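Local coordinates for protein cystalysin (Treponema denticola, PDB 1C7N) that binds pyridoxal-5'-phosphate and belongs to the family of class I and II aminotransferases, forming a two-chain assembly in which each subunit has this fold, at residues Phe43-Glu48 with Phe240-Met245; Glu51-Tyr56 with Thr274-Lys279; Pro315-Pro320 with Ile330-Leu335. One frame throughout, in Å; residues are numbered along the deposited sequence.

Interaction 1 (Phe43-Glu48 with Phe240-Met245)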
loop_
_atom_site.group_PDB
_atom_site.type_symbol
_atom_site.label_atom_id
_atom_site.label_comp_id
_atom_site.label_asym_id
_atom_site.label_seq_id
_atom_site.Cartn_x
_atom_site.Cartn_y
_atom_site.Cartn_z
ATOM N N PHE A 43 -14.586 17.004 -6.157
ATOM C CA PHE A 43 -15.655 16.478 -6.996
ATOM C C PHE A 43 -15.899 15.041 -6.556
ATOM O O PHE A 43 -14.979 14.367 -6.091
ATOM C CB PHE A 43 -15.222 16.424 -8.467
ATOM C CG PHE A 43 -14.961 17.765 -9.095
ATOM C CD1 PHE A 43 -13.847 17.950 -9.911
ATOM C CD2 PHE A 43 -15.853 18.820 -8.933
ATOM C CE1 PHE A 43 -13.627 19.170 -10.562
ATOM C CE2 PHE A 43 -15.644 20.036 -9.578
ATOM C CZ PHE A 43 -14.531 20.211 -10.395
ATOM N N LYS A 44 -17.128 14.560 -6.688
ATOM C CA LYS A 44 -17.359 13.166 -6.358
ATOM C C LYS A 44 -16.644 12.413 -7.487
ATOM O O LYS A 44 -16.438 12.959 -8.578
ATOM C CB LYS A 44 -18.856 12.835 -6.350
ATOM C CG LYS A 44 -19.588 13.206 -5.050
ATOM C CD LYS A 44 -18.967 12.494 -3.843
ATOM C CE LYS A 44 -19.975 12.258 -2.711
ATOM N NZ LYS A 44 -20.543 13.506 -2.123
ATOM N N ASN A 45 -16.247 11.176 -7.229
ATOM C CA ASN A 45 -15.563 10.382 -8.250
ATOM C C ASN A 45 -16.509 10.055 -9.407
ATOM O O ASN A 45 -17.720 10.232 -9.296
ATOM C CB ASN A 45 -15.021 9.107 -7.611
ATOM C CG ASN A 45 -13.880 9.390 -6.651
ATOM O OD1 ASN A 45 -12.743 9.615 -7.073
ATOM N ND2 ASN A 45 -14.180 9.407 -5.361
ATOM N N PRO A 46 -15.965 9.587 -10.538
ATOM C CA PRO A 46 -16.821 9.257 -11.681
ATOM C C PRO A 46 -17.904 8.254 -11.286
ATOM O O PRO A 46 -17.630 7.275 -10.596
ATOM C CB PRO A 46 -15.840 8.667 -12.689
ATOM C CG PRO A 46 -14.559 9.361 -12.360
ATOM C CD PRO A 46 -14.546 9.346 -10.855
ATOM N N PRO A 47 -19.150 8.490 -11.718
ATOM C CA PRO A 47 -20.254 7.583 -11.389
ATOM C C PRO A 47 -19.961 6.135 -11.803
ATOM O O PRO A 47 -20.262 5.197 -11.066
ATOM C CB PRO A 47 -21.434 8.181 -12.154
ATOM C CG PRO A 47 -21.095 9.647 -12.207
ATOM C CD PRO A 47 -19.621 9.629 -12.524
ATOM N N GLU A 48 -19.369 5.959 -12.981
ATOM C CA GLU A 48 -19.038 4.624 -13.470
ATOM C C GLU A 48 -18.105 3.900 -12.501
ATOM O O GLU A 48 -18.259 2.699 -12.262
ATOM C CB GLU A 48 -18.377 4.693 -14.851
ATOM C CG GLU A 48 -19.278 5.205 -15.974
ATOM C CD GLU A 48 -19.249 6.721 -16.126
ATOM O OE1 GLU A 48 -19.836 7.226 -17.105
ATOM O OE2 GLU A 48 -18.643 7.407 -15.274
ATOM N N PHE A 240 -8.292 10.579 -12.044
ATOM C CA PHE A 240 -9.654 10.283 -11.601
ATOM C C PHE A 240 -9.948 10.500 -10.115
ATOM O O PHE A 240 -10.935 9.983 -9.579
ATOM C CB PHE A 240 -10.006 8.849 -12.005
ATOM C CG PHE A 240 -9.846 8.585 -13.480
ATOM C CD1 PHE A 240 -8.676 8.023 -13.981
ATOM C CD2 PHE A 240 -10.857 8.934 -14.376
ATOM C CE1 PHE A 240 -8.516 7.810 -15.354
ATOM C CE2 PHE A 240 -10.706 8.726 -15.749
ATOM C CZ PHE A 240 -9.534 8.163 -16.237
ATOM N N ASN A 241 -9.090 11.273 -9.455
ATOM C CA ASN A 241 -9.261 11.592 -8.040
ATOM C C ASN A 241 -9.331 10.356 -7.137
ATOM O O ASN A 241 -10.204 10.260 -6.265
ATOM C CB ASN A 241 -10.527 12.448 -7.870
ATOM C CG ASN A 241 -10.631 13.085 -6.499
ATOM O OD1 ASN A 241 -9.637 13.241 -5.794
ATOM N ND2 ASN A 241 -11.843 13.477 -6.123
ATOM N N ILE A 242 -8.409 9.417 -7.341
ATOM C CA ILE A 242 -8.384 8.208 -6.516
ATOM C C ILE A 242 -7.045 7.957 -5.831
ATOM O O ILE A 242 -6.525 6.837 -5.835
ATOM C CB ILE A 242 -8.790 6.946 -7.322
ATOM C CG1 ILE A 242 -7.904 6.777 -8.556
ATOM C CG2 ILE A 242 -10.258 7.037 -7.712
ATOM C CD1 ILE A 242 -8.176 5.479 -9.323
ATOM N N ALA A 243 -6.494 9.011 -5.235
ATOM C CA ALA A 243 -5.236 8.909 -4.511
ATOM C C ALA A 243 -5.461 7.962 -3.332
ATOM O O ALA A 243 -4.524 7.353 -2.831
ATOM C CB ALA A 243 -4.801 10.288 -4.002
ATOM N N GLY A 244 -6.715 7.851 -2.901
ATOM C CA GLY A 244 -7.055 6.978 -1.786
ATOM C C GLY A 244 -7.313 5.531 -2.182
ATOM O O GLY A 244 -7.787 4.728 -1.369
ATOM N N MET A 245 -7.002 5.205 -3.434
ATOM C CA MET A 245 -7.164 3.857 -3.960
ATOM C C MET A 245 -5.800 3.192 -4.122
ATOM O O MET A 245 -5.702 2.027 -4.517
ATOM C CB MET A 245 -7.906 3.903 -5.295
ATOM C CG MET A 245 -9.365 4.313 -5.137
ATOM S SD MET A 245 -10.233 3.221 -3.992
ATOM C CE MET A 245 -11.098 2.129 -5.116
HETATM O O HOH W 1 -13.807 13.092 -8.516
#

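Interaction 2 (Glu51-Tyr56 with Thr274-Lys279)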
loop_
_atom_site.group_PDB
_atom_site.type_symbol
_atom_site.label_atom_id
_atom_site.label_comp_id
_atom_site.label_asym_id
_atom_site.label_seq_id
_atom_site.Cartn_x
_atom_site.Cartn_y
_atom_site.Cartn_z
ATOM N N GLU A 51 -20.195 3.009 -9.280
ATOM C CA GLU A 51 -21.105 1.915 -9.608
ATOM C C GLU A 51 -20.296 0.657 -9.929
ATOM O O GLU A 51 -20.690 -0.455 -9.579
ATOM C CB GLU A 51 -22.001 2.302 -10.795
ATOM C CG GLU A 51 -22.869 3.519 -10.505
ATOM C CD GLU A 51 -23.841 3.859 -11.621
ATOM O OE1 GLU A 51 -24.579 4.857 -11.465
ATOM O OE2 GLU A 51 -23.873 3.138 -12.644
ATOM N N GLY A 52 -19.153 0.844 -10.578
ATOM C CA GLY A 52 -18.301 -0.278 -10.923
ATOM C C GLY A 52 -17.709 -0.947 -9.692
ATOM O O GLY A 52 -17.637 -2.168 -9.627
ATOM N N LEU A 53 -17.283 -0.154 -8.712
ATOM C CA LEU A 53 -16.707 -0.708 -7.487
ATOM C C LEU A 53 -17.767 -1.451 -6.679
ATOM O O LEU A 53 -17.495 -2.505 -6.104
ATOM C CB LEU A 53 -16.077 0.401 -6.635
ATOM C CG LEU A 53 -14.826 1.045 -7.240
ATOM C CD1 LEU A 53 -14.335 2.189 -6.359
ATOM C CD2 LEU A 53 -13.747 -0.010 -7.385
ATOM N N LYS A 54 -18.975 -0.896 -6.635
ATOM C CA LYS A 54 -20.068 -1.527 -5.913
ATOM C C LYS A 54 -20.430 -2.862 -6.573
ATOM O O LYS A 54 -20.688 -3.856 -5.889
ATOM C CB LYS A 54 -21.271 -0.586 -5.878
ATOM C CG LYS A 54 -21.047 0.631 -4.984
ATOM C CD LYS A 54 -21.976 1.787 -5.331
ATOM C CE LYS A 54 -23.435 1.422 -5.173
ATOM N NZ LYS A 54 -24.324 2.577 -5.486
ATOM N N LYS A 55 -20.444 -2.884 -7.900
ATOM C CA LYS A 55 -20.744 -4.111 -8.633
ATOM C C LYS A 55 -19.680 -5.159 -8.301
ATOM O O LYS A 55 -19.996 -6.325 -8.056
ATOM C CB LYS A 55 -20.739 -3.847 -10.141
ATOM C CG LYS A 55 -20.783 -5.116 -10.997
ATOM C CD LYS A 55 -20.757 -4.787 -12.483
ATOM C CE LYS A 55 -20.751 -6.054 -13.331
ATOM N NZ LYS A 55 -20.610 -5.728 -14.780
ATOM N N TYR A 56 -18.419 -4.729 -8.286
ATOM C CA TYR A 56 -17.305 -5.624 -7.995
ATOM C C TYR A 56 -17.380 -6.167 -6.569
ATOM O O TYR A 56 -17.095 -7.342 -6.330
ATOM C CB TYR A 56 -15.973 -4.894 -8.189
ATOM C CG TYR A 56 -14.767 -5.803 -8.268
ATOM C CD1 TYR A 56 -13.640 -5.568 -7.482
ATOM C CD2 TYR A 56 -14.734 -6.879 -9.158
ATOM C CE1 TYR A 56 -12.509 -6.373 -7.580
ATOM C CE2 TYR A 56 -13.606 -7.692 -9.263
ATOM C CZ TYR A 56 -12.498 -7.430 -8.473
ATOM O OH TYR A 56 -11.367 -8.206 -8.588
ATOM N N THR A 274 -3.929 -4.856 -2.878
ATOM C CA THR A 274 -5.205 -4.146 -2.842
ATOM C C THR A 274 -6.096 -4.381 -4.055
ATOM O O THR A 274 -5.977 -3.691 -5.070
ATOM C CB THR A 274 -4.980 -2.638 -2.690
ATOM O OG1 THR A 274 -6.183 -1.940 -3.030
ATOM C CG2 THR A 274 -3.846 -2.177 -3.584
ATOM N N THR A 275 -7.008 -5.341 -3.918
ATOM C CA THR A 275 -7.938 -5.725 -4.974
ATOM C C THR A 275 -8.737 -4.590 -5.608
ATOM O O THR A 275 -8.918 -4.559 -6.828
ATOM C CB THR A 275 -8.941 -6.770 -4.463
ATOM O OG1 THR A 275 -9.861 -7.102 -5.509
ATOM C CG2 THR A 275 -9.707 -6.226 -3.277
ATOM N N LEU A 276 -9.229 -3.667 -4.787
ATOM C CA LEU A 276 -10.011 -2.554 -5.313
ATOM C C LEU A 276 -9.138 -1.573 -6.083
ATOM O O LEU A 276 -9.614 -0.900 -6.997
ATOM C CB LEU A 276 -10.744 -1.838 -4.179
ATOM C CG LEU A 276 -11.743 -2.747 -3.454
ATOM C CD1 LEU A 276 -12.382 -2.001 -2.295
ATOM C CD2 LEU A 276 -12.797 -3.231 -4.444
ATOM N N GLY A 277 -7.862 -1.499 -5.712
ATOM C CA GLY A 277 -6.947 -0.609 -6.399
ATOM C C GLY A 277 -6.782 -1.050 -7.844
ATOM O O GLY A 277 -6.822 -0.236 -8.766
ATOM N N TYR A 278 -6.596 -2.345 -8.051
ATOM C CA TYR A 278 -6.450 -2.855 -9.404
ATOM C C TYR A 278 -7.713 -2.611 -10.222
ATOM O O TYR A 278 -7.639 -2.118 -11.343
ATOM C CB TYR A 278 -6.123 -4.353 -9.394
ATOM C CG TYR A 278 -4.747 -4.661 -8.857
ATOM C CD1 TYR A 278 -4.577 -5.192 -7.580
ATOM C CD2 TYR A 278 -3.606 -4.389 -9.610
ATOM C CE1 TYR A 278 -3.306 -5.447 -7.066
ATOM C CE2 TYR A 278 -2.328 -4.636 -9.101
ATOM C CZ TYR A 278 -2.188 -5.165 -7.832
ATOM O OH TYR A 278 -0.934 -5.425 -7.329
ATOM N N LYS A 279 -8.871 -2.938 -9.652
ATOM C CA LYS A 279 -10.147 -2.770 -10.354
ATOM C C LYS A 279 -10.501 -1.313 -10.645
ATOM O O LYS A 279 -11.066 -1.004 -11.696
ATOM C CB LYS A 279 -11.283 -3.414 -9.557
ATOM C CG LYS A 279 -12.605 -3.476 -10.314
ATOM C CD LYS A 279 -12.502 -4.387 -11.529
ATOM C CE LYS A 279 -13.826 -4.483 -12.261
ATOM N NZ LYS A 279 -13.715 -5.313 -13.492
HETATM O O HOH W 2 -8.936 -6.640 -8.580
#

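Interaction 3 (Pro315-Pro320 with Ile330-Leu335)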
loop_
_atom_site.group_PDB
_atom_site.type_symbol
_atom_site.label_atom_id
_atom_site.label_comp_id
_atom_site.label_asym_id
_atom_site.label_seq_id
_atom_site.Cartn_x
_atom_site.Cartn_y
_atom_site.Cartn_z
ATOM N N PRO A 315 -4.922 43.666 -10.799
ATOM C CA PRO A 315 -4.057 43.549 -11.979
ATOM C C PRO A 315 -2.579 43.243 -11.744
ATOM O O PRO A 315 -1.924 42.660 -12.609
ATOM C CB PRO A 315 -4.233 44.902 -12.672
ATOM C CG PRO A 315 -5.568 45.341 -12.260
ATOM C CD PRO A 315 -5.614 44.967 -10.808
ATOM N N GLU A 316 -2.045 43.638 -10.592
ATOM C CA GLU A 316 -0.633 43.405 -10.315
ATOM C C GLU A 316 -0.333 41.947 -9.992
ATOM O O GLU A 316 0.818 41.516 -10.038
ATOM C CB GLU A 316 -0.141 44.312 -9.173
ATOM C CG GLU A 316 -0.600 43.940 -7.761
ATOM C CD GLU A 316 -2.020 44.375 -7.444
ATOM O OE1 GLU A 316 -2.390 44.343 -6.249
ATOM O OE2 GLU A 316 -2.770 44.743 -8.374
ATOM N N ILE A 317 -1.371 41.192 -9.661
ATOM C CA ILE A 317 -1.219 39.769 -9.359
ATOM C C ILE A 317 -1.501 39.049 -10.677
ATOM O O ILE A 317 -2.495 39.338 -11.337
ATOM C CB ILE A 317 -2.236 39.331 -8.295
ATOM C CG1 ILE A 317 -2.055 40.181 -7.036
ATOM C CG2 ILE A 317 -2.051 37.851 -7.973
ATOM C CD1 ILE A 317 -3.063 39.897 -5.948
ATOM N N LYS A 318 -0.628 38.125 -11.064
ATOM C CA LYS A 318 -0.795 37.413 -12.329
ATOM C C LYS A 318 -1.126 35.926 -12.182
ATOM O O LYS A 318 -0.436 35.201 -11.468
ATOM C CB LYS A 318 0.478 37.547 -13.168
ATOM C CG LYS A 318 0.978 38.975 -13.367
ATOM C CD LYS A 318 -0.028 39.815 -14.130
ATOM C CE LYS A 318 0.584 41.116 -14.619
ATOM N NZ LYS A 318 1.143 41.920 -13.507
ATOM N N ALA A 319 -2.175 35.484 -12.873
ATOM C CA ALA A 319 -2.587 34.084 -12.857
ATOM C C ALA A 319 -2.679 33.616 -14.310
ATOM O O ALA A 319 -3.761 33.570 -14.892
ATOM C CB ALA A 319 -3.945 33.930 -12.166
ATOM N N PRO A 320 -1.530 33.285 -14.920
ATOM C CA PRO A 320 -1.475 32.823 -16.311
ATOM C C PRO A 320 -2.129 31.455 -16.484
ATOM O O PRO A 320 -2.155 30.645 -15.554
ATOM C CB PRO A 320 0.026 32.759 -16.599
ATOM C CG PRO A 320 0.629 33.707 -15.595
ATOM C CD PRO A 320 -0.175 33.441 -14.366
ATOM N N ILE A 330 -0.034 31.123 -9.304
ATOM C CA ILE A 330 -0.347 32.543 -9.192
ATOM C C ILE A 330 0.813 33.350 -8.624
ATOM O O ILE A 330 1.316 33.063 -7.541
ATOM C CB ILE A 330 -1.582 32.765 -8.300
ATOM C CG1 ILE A 330 -2.736 31.879 -8.781
ATOM C CG2 ILE A 330 -2.013 34.227 -8.366
ATOM C CD1 ILE A 330 -3.912 31.852 -7.850
ATOM N N ASP A 331 1.209 34.380 -9.362
ATOM C CA ASP A 331 2.314 35.250 -8.979
ATOM C C ASP A 331 1.851 36.437 -8.130
ATOM O O ASP A 331 1.300 37.406 -8.652
ATOM C CB ASP A 331 3.009 35.739 -10.251
ATOM C CG ASP A 331 4.167 36.674 -9.973
ATOM O OD1 ASP A 331 4.495 36.909 -8.791
ATOM O OD2 ASP A 331 4.753 37.171 -10.956
ATOM N N PHE A 332 2.082 36.356 -6.821
ATOM C CA PHE A 332 1.693 37.421 -5.893
ATOM C C PHE A 332 2.863 38.331 -5.520
ATOM O O PHE A 332 2.734 39.176 -4.639
ATOM C CB PHE A 332 1.135 36.837 -4.587
ATOM C CG PHE A 332 -0.301 36.389 -4.664
ATOM C CD1 PHE A 332 -0.631 35.136 -5.166
ATOM C CD2 PHE A 332 -1.325 37.212 -4.185
ATOM C CE1 PHE A 332 -1.963 34.703 -5.186
ATOM C CE2 PHE A 332 -2.657 36.789 -4.200
ATOM C CZ PHE A 332 -2.975 35.531 -4.701
ATOM N N ARG A 333 3.997 38.155 -6.180
ATOM C CA ARG A 333 5.185 38.944 -5.869
ATOM C C ARG A 333 4.980 40.460 -5.794
ATOM O O ARG A 333 5.677 41.142 -5.040
ATOM C CB ARG A 333 6.306 38.619 -6.864
ATOM C CG ARG A 333 6.995 37.291 -6.586
ATOM C CD ARG A 333 8.060 36.977 -7.619
ATOM N NE ARG A 333 7.479 36.769 -8.941
ATOM C CZ ARG A 333 8.190 36.512 -10.033
ATOM N NH1 ARG A 333 9.511 36.434 -9.963
ATOM N NH2 ARG A 333 7.579 36.320 -11.191
ATOM N N ALA A 334 4.024 40.987 -6.552
ATOM C CA ALA A 334 3.776 42.431 -6.548
ATOM C C ALA A 334 3.200 42.931 -5.225
ATOM O O ALA A 334 3.130 44.139 -4.988
ATOM C CB ALA A 334 2.848 42.810 -7.697
ATOM N N LEU A 335 2.777 42.006 -4.368
ATOM C CA LEU A 335 2.232 42.385 -3.070
ATOM C C LEU A 335 3.361 42.800 -2.136
ATOM O O LEU A 335 3.122 43.419 -1.100
ATOM C CB LEU A 335 1.462 41.221 -2.436
ATOM C CG LEU A 335 0.050 40.927 -2.946
ATOM C CD1 LEU A 335 -0.558 39.812 -2.121
ATOM C CD2 LEU A 335 -0.804 42.176 -2.839
HETATM O O HOH W 3 2.542 39.792 -8.750
#

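Interaction 1 (Phe43-Glu48 with Phe240-Met245)
Pro46 brings the outer carbon of its ring to the rim of the Phe240 ring, CG standing 4.2 Å from CD2 near the plane of the aromatic group, while Pro46 CD rests 3.9 Å from the carbonyl oxygen Phe240 O. This is the close-packed part of the contact: both rings also touch Trp291 of helix 289-313, and Pro46 doubles as the N-cap of helix 47-59. Across from it, helix 237-240 ends in a Schellman motif, with Asn241 leaving helical geometry at a phi of 57°. The side chain of Asn45 packs beside the carbonyls of Phe240 and Asn241. The looser part includes an ordered water. Asn241 has its CG swung anti to the backbone N (chi1 -167°), which carries the amide toward the 43-44 backbone; ND2 donates to water 1 at 3.1 Å, and that water passes a weak bond on to Lys44 O. Asn241 OD1 takes a further weak bond from Met41 N, and Val61 of the second subunit packs on the same residue. Lys44, partly exposed, points its side chain away from the 240-245 segment. Ser237 and Lys238 of the pyridoxal-5'-phosphate pocket begin the helix that stops here. The chemistry implies that the N-terminal end of helix 47-59 and the C-terminal end of helix 237-240 meet through proline-aromatic packing and one water held by Asn241, with no salt bridge between them.

Interaction 2 (Glu51-Tyr56 with Thr274-Lys279)
Helix 51-56 passes helix 275-279 at 134° between their N-to-C directions, the short axes coming within 10.7 Å and the CA atoms of Leu53 and Leu276 within 7.3 Å. Tyr56 and Lys279 carry the largest share of the buried surface. The lysine leaves its helix with CG anti to the backbone N and then bends at chi2 (65°), so that its aliphatic chain lies across one face of the tyrosine: CB sits near the CD1 and CE1 side, CG makes a CH-pi contact 3.8 Å from the ring centroid, and CE ends up 4.0 Å from Tyr56 CD2. The ring's edge is used as well. Leu276 CD2 meets it in plane, 3.9 Å from Tyr56 CD1, and Thr275 OG1 lies near the plane beside CE1. At the far end of the ring, water 2 joins Tyr56 OH, 2.9 Å away, to Thr275 O, to which it donates; the phenol is thereby tied to the first turn of the opposite helix. That turn is fixed in its own right, since Thr274 OG1 caps the helix by accepting from Gly277 N at 3.2 Å. Leu53 touches more loosely, its CD2 4.2 Å from Leu276 O. Met245 of the loop before strand 248-251 packs on Leu53, and residues of the second subunit pack alongside, its Leu57 on Leu53, its Leu14 on Tyr56 and its own Leu276 on Leu276, where equivalent helices of the two chains meet.

Interaction 3 (Pro315-Pro320 with Ile330-Leu335)
Ile317 sets its CG2 methyl over the centre of the Phe332 ring, 3.8 Å from the centroid and 7° off the normal, a CH-pi contact made possible by CG2 standing anti to the backbone N. The other branch ends in CD1, 3.6 Å from Phe332 CE2, and extends past the CD2-CE2 side above the same face. Next to this apolar patch the backbones are paired. Lys318 and Asp331 form a single antiparallel bridge of the hydrogen-bonded type: Asp331 N donates to Lys318 O at 2.8 Å, and Lys318 N returns a longer bond of 3.2 Å to Asp331 O. Asp331 O has a second partner in water 3 at 2.7 Å, which also lies within hydrogen-bonding distance of Glu316 O and accepts from Ala334 N. The water has more acceptors nearby than protons to give, so not every acceptor in its reach can hold a proton from it at once. A single water thus links Glu316, Asp331 and Ala334 beside the bridge. The Asp331 carboxylate serves its own segment: OD1 accepts from Arg333 N in an Asx turn and, from the opposite face of its plane, from Arg333 NE at 3.0 Å with a nearly straight N-H...O angle of 168°. Arg333 NH2 meets OD2 to complete a side-on, two-nitrogen salt bridge, and both acid oxygens are occupied. Strand 327-331 is at the edge of a three-stranded antiparallel sheet, with Ile330 bonded to Glu368 of neighbouring strand 367-371; helix 289-313 packs Val306 and Phe310 against Ile330, Ala319 and Ile317, and helix 339-350 sets Met342 and Met346 on Phe332.

Interactions 1 and 2 belong together. Both use helix 47-59, both are buried, and both adjoin the second subunit; Met245 of the first meets Leu53 of the second, CE to CD1 at 3.5 Å. Yet their chemistry differs: interaction 1 works at helix ends, through a proline-aromatic contact and a water, whereas interaction 2 joins helix flanks, through an aromatic ring and a lysine's carbon chain. Interaction 3 stands apart, its centre about 43 Å from that of interaction 2, on the other side of the chain's centre. Partly buried and touching no other chain, it binds a loop to a sheet edge by direct backbone bonds, which the two interface contacts lack.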